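Local coordinates for protein putative 4-amino-4-deoxychorismate lyase (Thermus thermophilus, PDB 2ZGI) that binds pyridoxal-5'-phosphate and is probably a lyase of the class-IV aminotransferase family, putatively acting on 4-amino-4-deoxychorismate, at residues 173-178 with 197-202; 164-169 with 183-188; 222-227 with 234-239; 144-149 with 213-218. All blocks are in the same frame, centred on the assembly; numbering follows the deposited sequence.

Contact 1 (173-178 with 197-202); sequences LYLLEG and LRVERG
Tyr174 and Glu200 run side by side off one face of a parallel strand pair, the ring's CD1 lying 3.7 Å from Glu200 CB and its plane turned 45° from the carboxylate. Arg198, bent at its third torsion (chi3 71°), swings NH1 back to within 2.6 Å of Glu200 OE2, a salt bridge whose hydrogen bond is weak by angle. On the other face Leu173 CB meets Val199 CG2, and Leu175 CD1 packs 3.4 Å from Arg201 NH1, whose extended chain carries the guanidinium on to a salt bridge with Glu186 of helix 183-194. That helix links strands 172-176 and 198-202 in a beta-alpha-beta unit, and strand 198-202 is an outermost strand of its sheet within the chain. Five backbone bonds zip the pair, ending with Glu177 N on Gly202 O at 2.7 Å. Beyond the strand, Glu177 CG stands anti to the carbonyl carbon (chi1 -57°), which lays the side chain across Gly202 and places OE2 3.2 Å from Arg201 CB. A water lies 2.5 Å from Glu177 OE2 and 3.2 Å from Arg201 O. With an alanine at Glu177, Gly202 would probably be less covered and the water would lose its carboxylate partner. Leu173 and Leu175 both press on Leu166.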
# COMPACT_ATOMS: atom_id res chain seq x y z
N LEU D 173 -25.60 16.44 1.09
CA LEU D 173 -24.72 16.16 -0.04
C LEU D 173 -23.28 16.33 0.41
O LEU D 173 -22.88 17.41 0.87
CB LEU D 173 -25.03 17.12 -1.19
CG LEU D 173 -24.28 16.97 -2.52
CD1 LEU D 173 -24.82 15.82 -3.35
CD2 LEU D 173 -24.38 18.29 -3.28
N TYR D 174 -22.50 15.27 0.28
CA TYR D 174 -21.08 15.27 0.60
C TYR D 174 -20.22 15.40 -0.64
O TYR D 174 -20.43 14.69 -1.63
CB TYR D 174 -20.70 13.99 1.33
CG TYR D 174 -21.52 13.77 2.57
CD1 TYR D 174 -21.14 14.35 3.79
CD2 TYR D 174 -22.70 13.02 2.53
CE1 TYR D 174 -21.90 14.16 4.94
CE2 TYR D 174 -23.47 12.82 3.68
CZ TYR D 174 -23.07 13.40 4.88
OH TYR D 174 -23.83 13.20 6.02
N LEU D 175 -19.26 16.31 -0.58
CA LEU D 175 -18.24 16.40 -1.62
C LEU D 175 -17.00 15.67 -1.14
O LEU D 175 -16.47 15.94 -0.04
CB LEU D 175 -17.91 17.86 -1.97
CG LEU D 175 -19.06 18.88 -2.10
CD1 LEU D 175 -18.54 20.13 -2.81
CD2 LEU D 175 -20.31 18.33 -2.81
N LEU D 176 -16.55 14.71 -1.94
CA LEU D 176 -15.47 13.82 -1.53
C LEU D 176 -14.16 14.56 -1.72
O LEU D 176 -13.86 15.00 -2.84
CB LEU D 176 -15.48 12.52 -2.36
CG LEU D 176 -16.34 11.34 -1.87
CD1 LEU D 176 -17.79 11.74 -1.63
CD2 LEU D 176 -16.28 10.21 -2.87
N GLU D 177 -13.38 14.71 -0.65
CA GLU D 177 -12.11 15.44 -0.72
C GLU D 177 -10.99 14.57 -1.27
O GLU D 177 -11.14 13.36 -1.38
CB GLU D 177 -11.70 15.99 0.65
CG GLU D 177 -12.71 16.89 1.26
CD GLU D 177 -12.34 17.33 2.67
OE1 GLU D 177 -11.50 16.69 3.32
OE2 GLU D 177 -12.92 18.34 3.11
N GLY D 178 -9.87 15.23 -1.59
CA GLY D 178 -8.63 14.57 -1.97
C GLY D 178 -8.30 14.50 -3.46
O GLY D 178 -7.26 13.98 -3.82
N LEU D 197 -30.78 21.98 0.89
CA LEU D 197 -29.96 20.81 1.22
C LEU D 197 -28.70 21.26 1.93
O LEU D 197 -28.13 22.32 1.62
CB LEU D 197 -29.61 19.98 -0.02
CG LEU D 197 -30.74 19.34 -0.83
CD1 LEU D 197 -30.18 18.80 -2.13
CD2 LEU D 197 -31.42 18.23 -0.05
N ARG D 198 -28.29 20.46 2.91
CA ARG D 198 -27.05 20.67 3.63
C ARG D 198 -25.90 20.08 2.81
O ARG D 198 -26.09 19.09 2.10
CB ARG D 198 -27.12 20.00 5.00
CG ARG D 198 -25.92 20.23 5.91
CD ARG D 198 -26.15 19.61 7.29
NE ARG D 198 -26.10 18.15 7.26
CZ ARG D 198 -25.13 17.42 7.81
NH1 ARG D 198 -24.12 18.01 8.44
NH2 ARG D 198 -25.17 16.09 7.73
N VAL D 199 -24.73 20.69 2.92
CA VAL D 199 -23.55 20.25 2.17
C VAL D 199 -22.32 20.17 3.08
O VAL D 199 -21.96 21.14 3.77
CB VAL D 199 -23.29 21.17 0.94
CG1 VAL D 199 -21.87 20.97 0.39
CG2 VAL D 199 -24.32 20.91 -0.13
N GLU D 200 -21.69 19.00 3.08
CA GLU D 200 -20.44 18.79 3.81
C GLU D 200 -19.35 18.24 2.90
O GLU D 200 -19.64 17.55 1.94
CB GLU D 200 -20.66 17.79 4.93
CG GLU D 200 -21.57 18.26 6.06
CD GLU D 200 -21.30 17.49 7.33
OE1 GLU D 200 -20.28 17.80 8.01
OE2 GLU D 200 -22.09 16.55 7.64
N ARG D 201 -18.10 18.53 3.27
CA ARG D 201 -16.90 18.02 2.58
C ARG D 201 -16.21 17.05 3.52
O ARG D 201 -16.15 17.30 4.73
CB ARG D 201 -15.94 19.18 2.26
CG ARG D 201 -16.60 20.34 1.51
CD ARG D 201 -15.69 21.55 1.40
NE ARG D 201 -16.37 22.65 0.72
CZ ARG D 201 -16.46 22.77 -0.61
NH1 ARG D 201 -15.91 21.87 -1.42
NH2 ARG D 201 -17.11 23.81 -1.13
N GLY D 202 -15.68 15.95 2.99
CA GLY D 202 -14.91 15.00 3.81
C GLY D 202 -14.06 14.04 3.02
O GLY D 202 -14.16 13.96 1.79
O HOH W 1 -13.45 18.79 5.55

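Contact 2 (164-169 with 183-188); sequences SPLLFR and ITREKV. With PLP (pyridoxal-5'-phosphate), chain P.
Arg185, although buried, turns its guanidinium away from the nearby cofactor phosphate and spends NH1 on a backbone carbonyl, Pro165 O, 2.8 Å away. The contact sets the first turn and a half of helix 183-194 against strand 164-169 of the mixed sheet, and the N-terminal end of this helix supplies part of the phosphate-binding site for pyridoxal-5'-phosphate in this class-IV aminotransferase-family protein. The carbonyl oxygen lies at the guanidinium edge, 4° out of its plane, but the N-H...O angle is only 134°, so the bond is far from straight. Ser164 CB sits over one face of the same group, offset toward the rim. CG of Arg185 is anti to the backbone N, and a turn at chi3 of 60° brings the flat group round onto the strand. Its methylenes slide past Leu166 in the opposite direction, with Leu166 CG 3.8 Å from Arg185 CD. Farther along the helix, Val188 CG1 meets Leu166 CD2; Leu235 and Phe239 of helix 233-239 also touch this valine.

At the phosphate, the backbone N of Ile183 donates to O3P at 2.9 Å, and both the N and OG1 of Thr184 bind O1P. The early peptide N-H groups and the helix end would be expected to stabilise the phosphate charge. Arg44 and Ser218 also bond to the cofactor. A water connects the strand to this site: it donates to O1P, accepts from Arg185 N at 2.9 Å, and lies 2.7 Å from Ser164 OG.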
# COMPACT_ATOMS: atom_id res chain seq x y z
N SER D 164 -16.22 14.33 -10.86
CA SER D 164 -16.00 14.54 -9.43
C SER D 164 -17.11 13.80 -8.68
O SER D 164 -18.29 14.04 -8.92
CB SER D 164 -16.10 16.03 -9.10
OG SER D 164 -15.15 16.80 -9.81
N PRO D 165 -16.74 12.87 -7.78
CA PRO D 165 -17.82 12.12 -7.15
C PRO D 165 -18.46 12.84 -5.95
O PRO D 165 -17.78 13.55 -5.19
CB PRO D 165 -17.13 10.81 -6.75
CG PRO D 165 -15.72 11.17 -6.58
CD PRO D 165 -15.41 12.29 -7.52
N LEU D 166 -19.78 12.68 -5.83
CA LEU D 166 -20.54 13.22 -4.71
C LEU D 166 -21.37 12.10 -4.09
O LEU D 166 -21.78 11.17 -4.78
CB LEU D 166 -21.51 14.31 -5.17
CG LEU D 166 -21.02 15.65 -5.73
CD1 LEU D 166 -20.79 15.58 -7.24
CD2 LEU D 166 -22.09 16.68 -5.47
N LEU D 167 -21.64 12.23 -2.79
CA LEU D 167 -22.46 11.26 -2.07
C LEU D 167 -23.68 11.96 -1.46
O LEU D 167 -23.54 13.00 -0.81
CB LEU D 167 -21.63 10.60 -0.97
CG LEU D 167 -22.29 9.52 -0.12
CD1 LEU D 167 -22.60 8.29 -0.94
CD2 LEU D 167 -21.38 9.18 1.05
N PHE D 168 -24.86 11.38 -1.65
CA PHE D 168 -26.07 11.92 -1.05
C PHE D 168 -26.74 10.89 -0.16
O PHE D 168 -27.09 9.80 -0.61
CB PHE D 168 -27.07 12.41 -2.11
CG PHE D 168 -28.31 13.04 -1.52
CD1 PHE D 168 -28.28 14.35 -1.06
CD2 PHE D 168 -29.49 12.31 -1.40
CE1 PHE D 168 -29.43 14.93 -0.49
CE2 PHE D 168 -30.63 12.88 -0.85
CZ PHE D 168 -30.60 14.20 -0.40
N ARG D 169 -26.91 11.26 1.11
CA ARG D 169 -27.60 10.41 2.09
C ARG D 169 -28.51 11.26 2.98
O ARG D 169 -28.16 12.37 3.37
CB ARG D 169 -26.58 9.61 2.92
CG ARG D 169 -27.20 8.73 4.01
CD ARG D 169 -26.17 8.03 4.93
NE ARG D 169 -25.13 8.92 5.47
CZ ARG D 169 -23.86 8.92 5.07
NH1 ARG D 169 -23.47 8.08 4.11
NH2 ARG D 169 -22.97 9.75 5.61
N ILE D 183 -15.06 22.37 -10.90
CA ILE D 183 -15.91 23.53 -10.99
C ILE D 183 -17.37 23.10 -10.92
O ILE D 183 -18.16 23.74 -10.21
CB ILE D 183 -15.57 24.33 -12.29
CG1 ILE D 183 -14.24 25.06 -12.09
CG2 ILE D 183 -16.70 25.31 -12.68
CD1 ILE D 183 -13.48 25.36 -13.38
N THR D 184 -17.74 22.03 -11.63
CA THR D 184 -19.13 21.58 -11.66
C THR D 184 -19.59 21.21 -10.26
O THR D 184 -20.65 21.64 -9.83
CB THR D 184 -19.37 20.41 -12.64
OG1 THR D 184 -18.83 20.76 -13.93
CG2 THR D 184 -20.84 20.14 -12.80
N ARG D 185 -18.76 20.47 -9.53
CA ARG D 185 -19.12 20.06 -8.17
C ARG D 185 -19.47 21.26 -7.27
O ARG D 185 -20.52 21.28 -6.61
CB ARG D 185 -17.98 19.26 -7.55
CG ARG D 185 -18.41 18.63 -6.24
CD ARG D 185 -17.63 17.38 -5.93
NE ARG D 185 -16.20 17.63 -5.82
CZ ARG D 185 -15.32 16.70 -5.48
NH1 ARG D 185 -15.75 15.46 -5.21
NH2 ARG D 185 -14.03 17.01 -5.38
N GLU D 186 -18.60 22.26 -7.28
CA GLU D 186 -18.86 23.50 -6.54
C GLU D 186 -20.19 24.17 -6.93
O GLU D 186 -20.92 24.67 -6.07
CB GLU D 186 -17.67 24.45 -6.67
CG GLU D 186 -16.40 23.90 -5.98
CD GLU D 186 -16.60 23.62 -4.49
OE1 GLU D 186 -17.35 24.38 -3.81
OE2 GLU D 186 -16.01 22.62 -4.01
N LYS D 187 -20.49 24.17 -8.21
CA LYS D 187 -21.76 24.69 -8.69
C LYS D 187 -22.90 23.81 -8.19
O LYS D 187 -23.93 24.34 -7.78
CB LYS D 187 -21.78 24.78 -10.22
CG LYS D 187 -20.71 25.69 -10.85
CD LYS D 187 -20.55 27.03 -10.14
CE LYS D 187 -19.83 28.01 -11.05
NZ LYS D 187 -20.18 29.41 -10.77
N VAL D 188 -22.72 22.49 -8.22
CA VAL D 188 -23.76 21.59 -7.73
C VAL D 188 -24.03 21.83 -6.23
O VAL D 188 -25.19 21.92 -5.81
CB VAL D 188 -23.49 20.11 -8.07
CG1 VAL D 188 -24.48 19.21 -7.34
CG2 VAL D 188 -23.61 19.87 -9.58
N1 PLP P . -11.90 14.79 -11.98
C2 PLP P . -10.82 14.85 -12.79
C2A PLP P . -9.67 13.91 -12.54
C3 PLP P . -10.78 15.76 -13.85
O3 PLP P . -9.67 15.78 -14.64
C4 PLP P . -11.86 16.63 -14.04
C4A PLP P . -11.89 17.68 -15.13
C5 PLP P . -12.95 16.57 -13.17
C6 PLP P . -12.92 15.62 -12.14
C5A PLP P . -14.17 17.45 -13.32
O4P PLP P . -13.93 18.84 -13.12
P PLP P . -14.88 19.99 -13.71
O1P PLP P . -16.23 19.85 -13.04
O2P PLP P . -15.03 19.81 -15.20
O3P PLP P . -14.08 21.18 -13.32
O HOH W 2 -16.69 18.83 -10.81

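Contact 3 (222-227 with 234-239); sequences LLPVRP and PLIERF
Leu222 carries most of this contact, its CD2 branch reaching the start of a helical turn and its CB facing the end of it. With CG anti to the backbone N (chi1 179°), the side chain extends toward helix 233-239, and CD2 comes 3.7 Å from Leu235 CB. At the other end of the leucine, its CB approaches Phe239 CB at 3.9 Å; the aromatic ring itself leads away from Leu222, toward Lys187 and Val188 of helix 183-194. This is the close-packed part, wholly apolar and buried, and Leu214 of strand 212-217 touches both Leu222 and Ile236.

The packing is sparser toward Pro224, where a single contact, CG to the CD1 tip of Ile236 at 4.2 Å, joins two side chains set at about a right angle. Here too the residues are buried, and the exposed side of the helix includes Pro234, Glu237 and Arg238. Polar backbone atoms are joined through a water that accepts from Leu222 N at 2.9 Å and donates to Ile236 O at 2.8 Å, instead of by a direct bond. The chain turns a corner at Leu222 before the short strand 223-224, an outermost strand of the mixed sheet within this chain. Helix 233-239 thus lies beside helix 183-194 on the Leu214 face of that sheet in this class-IV aminotransferase-family protein, the latter helix carrying the N-H groups that bind the cofactor phosphate.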
# COMPACT_ATOMS: atom_id res chain seq x y z
N LEU D 222 -24.46 16.77 -14.22
CA LEU D 222 -24.58 15.98 -12.99
C LEU D 222 -25.29 14.68 -13.31
O LEU D 222 -26.47 14.67 -13.73
CB LEU D 222 -25.34 16.76 -11.91
CG LEU D 222 -25.58 16.06 -10.57
CD1 LEU D 222 -24.28 15.69 -9.83
CD2 LEU D 222 -26.50 16.91 -9.69
N LEU D 223 -24.55 13.60 -13.13
CA LEU D 223 -25.00 12.30 -13.57
C LEU D 223 -25.13 11.40 -12.34
O LEU D 223 -24.18 11.28 -11.55
CB LEU D 223 -23.97 11.77 -14.56
CG LEU D 223 -24.14 10.61 -15.52
CD1 LEU D 223 -25.34 10.72 -16.47
CD2 LEU D 223 -22.85 10.57 -16.31
N PRO D 224 -26.32 10.78 -12.16
CA PRO D 224 -26.45 9.91 -11.00
C PRO D 224 -25.85 8.54 -11.28
O PRO D 224 -25.87 8.08 -12.43
CB PRO D 224 -27.97 9.79 -10.83
CG PRO D 224 -28.52 9.89 -12.22
CD PRO D 224 -27.55 10.79 -12.98
N VAL D 225 -25.32 7.92 -10.23
CA VAL D 225 -24.94 6.52 -10.28
C VAL D 225 -26.16 5.73 -9.80
O VAL D 225 -26.68 5.97 -8.70
CB VAL D 225 -23.71 6.23 -9.39
CG1 VAL D 225 -23.36 4.75 -9.41
CG2 VAL D 225 -22.49 7.07 -9.82
N ARG D 226 -26.63 4.80 -10.64
CA ARG D 226 -27.89 4.08 -10.40
C ARG D 226 -29.03 5.10 -10.33
O ARG D 226 -28.76 6.32 -10.32
CB ARG D 226 -27.82 3.19 -9.14
CG ARG D 226 -26.58 2.33 -9.11
CD ARG D 226 -26.75 1.08 -8.25
NE ARG D 226 -26.04 -0.06 -8.83
CZ ARG D 226 -25.00 -0.69 -8.30
NH1 ARG D 226 -24.50 -0.33 -7.11
NH2 ARG D 226 -24.45 -1.70 -8.95
N PRO D 227 -30.30 4.64 -10.34
CA PRO D 227 -31.38 5.62 -10.29
C PRO D 227 -31.22 6.62 -9.16
O PRO D 227 -30.88 6.22 -8.04
CB PRO D 227 -32.62 4.75 -10.09
CG PRO D 227 -32.30 3.52 -10.89
CD PRO D 227 -30.80 3.30 -10.70
N PRO D 234 -34.39 17.79 -9.07
CA PRO D 234 -34.12 19.21 -9.26
C PRO D 234 -32.69 19.55 -9.67
O PRO D 234 -32.49 20.34 -10.60
CB PRO D 234 -34.40 19.81 -7.86
CG PRO D 234 -35.28 18.80 -7.15
CD PRO D 234 -35.41 17.58 -8.01
N LEU D 235 -31.71 18.97 -8.97
CA LEU D 235 -30.29 19.25 -9.25
C LEU D 235 -29.85 18.67 -10.58
O LEU D 235 -29.11 19.31 -11.32
CB LEU D 235 -29.40 18.68 -8.14
CG LEU D 235 -29.08 19.51 -6.90
CD1 LEU D 235 -28.03 18.76 -6.10
CD2 LEU D 235 -28.59 20.88 -7.25
N ILE D 236 -30.29 17.45 -10.85
CA ILE D 236 -30.00 16.79 -12.12
C ILE D 236 -30.55 17.61 -13.31
O ILE D 236 -29.84 17.87 -14.29
CB ILE D 236 -30.49 15.33 -12.09
CG1 ILE D 236 -29.59 14.53 -11.14
CG2 ILE D 236 -30.52 14.73 -13.51
CD1 ILE D 236 -30.24 13.32 -10.54
N GLU D 237 -31.80 18.04 -13.19
CA GLU D 237 -32.43 18.94 -14.17
C GLU D 237 -31.60 20.19 -14.42
O GLU D 237 -31.35 20.54 -15.58
CB GLU D 237 -33.83 19.37 -13.70
CG GLU D 237 -34.89 18.34 -13.95
CD GLU D 237 -36.20 18.70 -13.29
OE1 GLU D 237 -36.19 19.41 -12.26
OE2 GLU D 237 -37.25 18.25 -13.80
N ARG D 238 -31.17 20.85 -13.35
CA ARG D 238 -30.43 22.11 -13.46
C ARG D 238 -29.13 21.98 -14.25
O ARG D 238 -28.74 22.90 -14.95
CB ARG D 238 -30.13 22.76 -12.10
CG ARG D 238 -29.37 24.11 -12.24
CD ARG D 238 -29.02 24.74 -10.91
NE ARG D 238 -28.43 26.08 -11.09
CZ ARG D 238 -29.13 27.21 -11.12
NH1 ARG D 238 -30.46 27.19 -10.99
NH2 ARG D 238 -28.51 28.38 -11.30
N PHE D 239 -28.47 20.83 -14.13
CA PHE D 239 -27.13 20.67 -14.70
C PHE D 239 -27.06 19.87 -15.99
O PHE D 239 -25.97 19.69 -16.57
CB PHE D 239 -26.16 20.15 -13.64
CG PHE D 239 -25.90 21.16 -12.56
CD1 PHE D 239 -25.02 22.22 -12.78
CD2 PHE D 239 -26.58 21.10 -11.35
CE1 PHE D 239 -24.79 23.19 -11.80
CE2 PHE D 239 -26.37 22.07 -10.36
CZ PHE D 239 -25.47 23.12 -10.59
O HOH W 3 -27.28 16.93 -15.07

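Contact 4 (144-149 with 213-218); sequences GAFEGL and LLLAGS. With PLP (pyridoxal-5'-phosphate), chain P.
Leu215 CD1 rests against two neighbouring residues of 144-149, 3.7 Å from Glu147 CB and 3.9 Å from Phe146 CD2. The phenylalanine offers its ring edge, the methyl lying near the ring plane, and the two side chains slide past each other in opposite directions. Phe146 CG is anti to the backbone N (chi1 177°), a setting that swings the ring toward strand 212-217. Glu147 instead crosses the leucine at a slant and bends at chi2 (66°), turning its carboxylate aside from the methyl. The wider meeting is between two sheets of the class-IV aminotransferase fold: strands 147-149 and 213-217 run at 104° to each other, their axes 10.4 Å apart, so side chains alone bridge them. Leu149 adds the looser ends of the contact, its CD1 4.4 Å from Leu213 CD1. The buried carboxylate of Glu147 bonds to Ser161, Thr163 and the backbone N of Arg162, while OE2 takes Gly148 N through its anti lone pair. A leucine in its place would probably leave those hydroxyls and N-H groups without their acceptor. Past the strand end, Ser218 grips O2P of pyridoxal-5'-phosphate twice, through N at 2.9 Å and OG at 2.7 Å.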
# COMPACT_ATOMS: atom_id res chain seq x y z
N GLY D 144 -17.56 -2.76 -18.08
CA GLY D 144 -18.88 -2.32 -18.48
C GLY D 144 -19.43 -1.13 -17.72
O GLY D 144 -20.64 -0.88 -17.77
N ALA D 145 -18.56 -0.39 -17.02
CA ALA D 145 -18.94 0.80 -16.23
C ALA D 145 -18.66 2.13 -16.94
O ALA D 145 -17.82 2.18 -17.83
CB ALA D 145 -18.23 0.79 -14.88
N PHE D 146 -19.34 3.19 -16.50
CA PHE D 146 -19.18 4.53 -17.08
C PHE D 146 -17.92 5.25 -16.59
O PHE D 146 -17.21 5.90 -17.37
CB PHE D 146 -20.43 5.40 -16.84
CG PHE D 146 -20.28 6.81 -17.35
CD1 PHE D 146 -20.46 7.11 -18.71
CD2 PHE D 146 -19.90 7.84 -16.48
CE1 PHE D 146 -20.30 8.42 -19.18
CE2 PHE D 146 -19.74 9.16 -16.96
CZ PHE D 146 -19.93 9.44 -18.29
N GLU D 147 -17.64 5.14 -15.30
CA GLU D 147 -16.54 5.91 -14.74
C GLU D 147 -15.74 5.05 -13.80
O GLU D 147 -16.30 4.18 -13.11
CB GLU D 147 -17.06 7.14 -13.98
CG GLU D 147 -15.98 8.04 -13.25
CD GLU D 147 -15.05 8.72 -14.25
OE1 GLU D 147 -15.14 9.97 -14.41
OE2 GLU D 147 -14.26 8.02 -14.90
N GLY D 148 -14.43 5.30 -13.76
CA GLY D 148 -13.55 4.63 -12.81
C GLY D 148 -13.18 5.60 -11.71
O GLY D 148 -12.90 6.78 -11.99
N LEU D 149 -13.21 5.10 -10.47
CA LEU D 149 -12.80 5.88 -9.29
C LEU D 149 -11.39 5.56 -8.83
O LEU D 149 -10.93 4.41 -8.92
CB LEU D 149 -13.82 5.69 -8.13
CG LEU D 149 -15.29 5.94 -8.53
CD1 LEU D 149 -16.27 5.65 -7.39
CD2 LEU D 149 -15.53 7.34 -9.06
N LEU D 213 -24.48 7.82 -4.92
CA LEU D 213 -23.36 8.46 -5.60
C LEU D 213 -23.83 9.23 -6.82
O LEU D 213 -24.81 8.85 -7.48
CB LEU D 213 -22.30 7.43 -6.02
CG LEU D 213 -21.23 7.01 -5.00
CD1 LEU D 213 -20.26 6.01 -5.64
CD2 LEU D 213 -20.46 8.22 -4.41
N LEU D 214 -23.15 10.34 -7.10
CA LEU D 214 -23.35 11.08 -8.32
C LEU D 214 -22.00 11.57 -8.83
O LEU D 214 -21.01 11.60 -8.08
CB LEU D 214 -24.32 12.27 -8.12
CG LEU D 214 -25.77 12.03 -7.66
CD1 LEU D 214 -25.85 12.24 -6.16
CD2 LEU D 214 -26.74 12.97 -8.36
N LEU D 215 -21.97 11.95 -10.11
CA LEU D 215 -20.78 12.39 -10.81
C LEU D 215 -21.01 13.76 -11.44
O LEU D 215 -21.98 13.96 -12.15
CB LEU D 215 -20.41 11.38 -11.91
CG LEU D 215 -20.13 9.93 -11.49
CD1 LEU D 215 -19.95 9.07 -12.73
CD2 LEU D 215 -18.88 9.86 -10.57
N ALA D 216 -20.11 14.70 -11.15
CA ALA D 216 -20.21 16.04 -11.71
C ALA D 216 -18.99 16.30 -12.59
O ALA D 216 -17.89 15.93 -12.22
CB ALA D 216 -20.26 17.05 -10.58
N GLY D 217 -19.19 16.95 -13.73
CA GLY D 217 -18.07 17.38 -14.57
C GLY D 217 -18.54 18.29 -15.71
O GLY D 217 -19.73 18.32 -16.06
N SER D 218 -17.60 19.03 -16.30
CA SER D 218 -17.93 19.99 -17.36
C SER D 218 -18.49 19.34 -18.62
O SER D 218 -19.27 19.97 -19.33
CB SER D 218 -16.69 20.79 -17.74
OG SER D 218 -16.39 21.66 -16.67
N1 PLP P . -11.90 14.79 -11.98
C2 PLP P . -10.82 14.85 -12.79
C2A PLP P . -9.67 13.91 -12.54
C3 PLP P . -10.78 15.76 -13.85
O3 PLP P . -9.67 15.78 -14.64
C4 PLP P . -11.86 16.63 -14.04
C4A PLP P . -11.89 17.68 -15.13
C5 PLP P . -12.95 16.57 -13.17
C6 PLP P . -12.92 15.62 -12.14
C5A PLP P . -14.17 17.45 -13.32
O4P PLP P . -13.93 18.84 -13.12
P PLP P . -14.88 19.99 -13.71
O1P PLP P . -16.23 19.85 -13.04
O2P PLP P . -15.03 19.81 -15.20
O3P PLP P . -14.08 21.18 -13.32

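Of the segments in contact, 144-149 is the first along the chain, and 63 residues intervene before 213-218 closes contact 4 against it, joining the sheet of strands 111-117, 147-151 and 157-160 to the mixed sheet that all four contacts reach. Contacts 1 and 2 both lie within that long loop and cross: their segments alternate as 164-169, 173-178, 183-188 and 197-202, so contact 2 ties strand to helix and contact 1 closes the beta-alpha-beta unit around that helix. Contact 3 follows in series, a short loop joining 222-227 to 234-239. Contacts 2 and 4 meet at the cofactor phosphate, while Val188 packs contact 2 on contact 3.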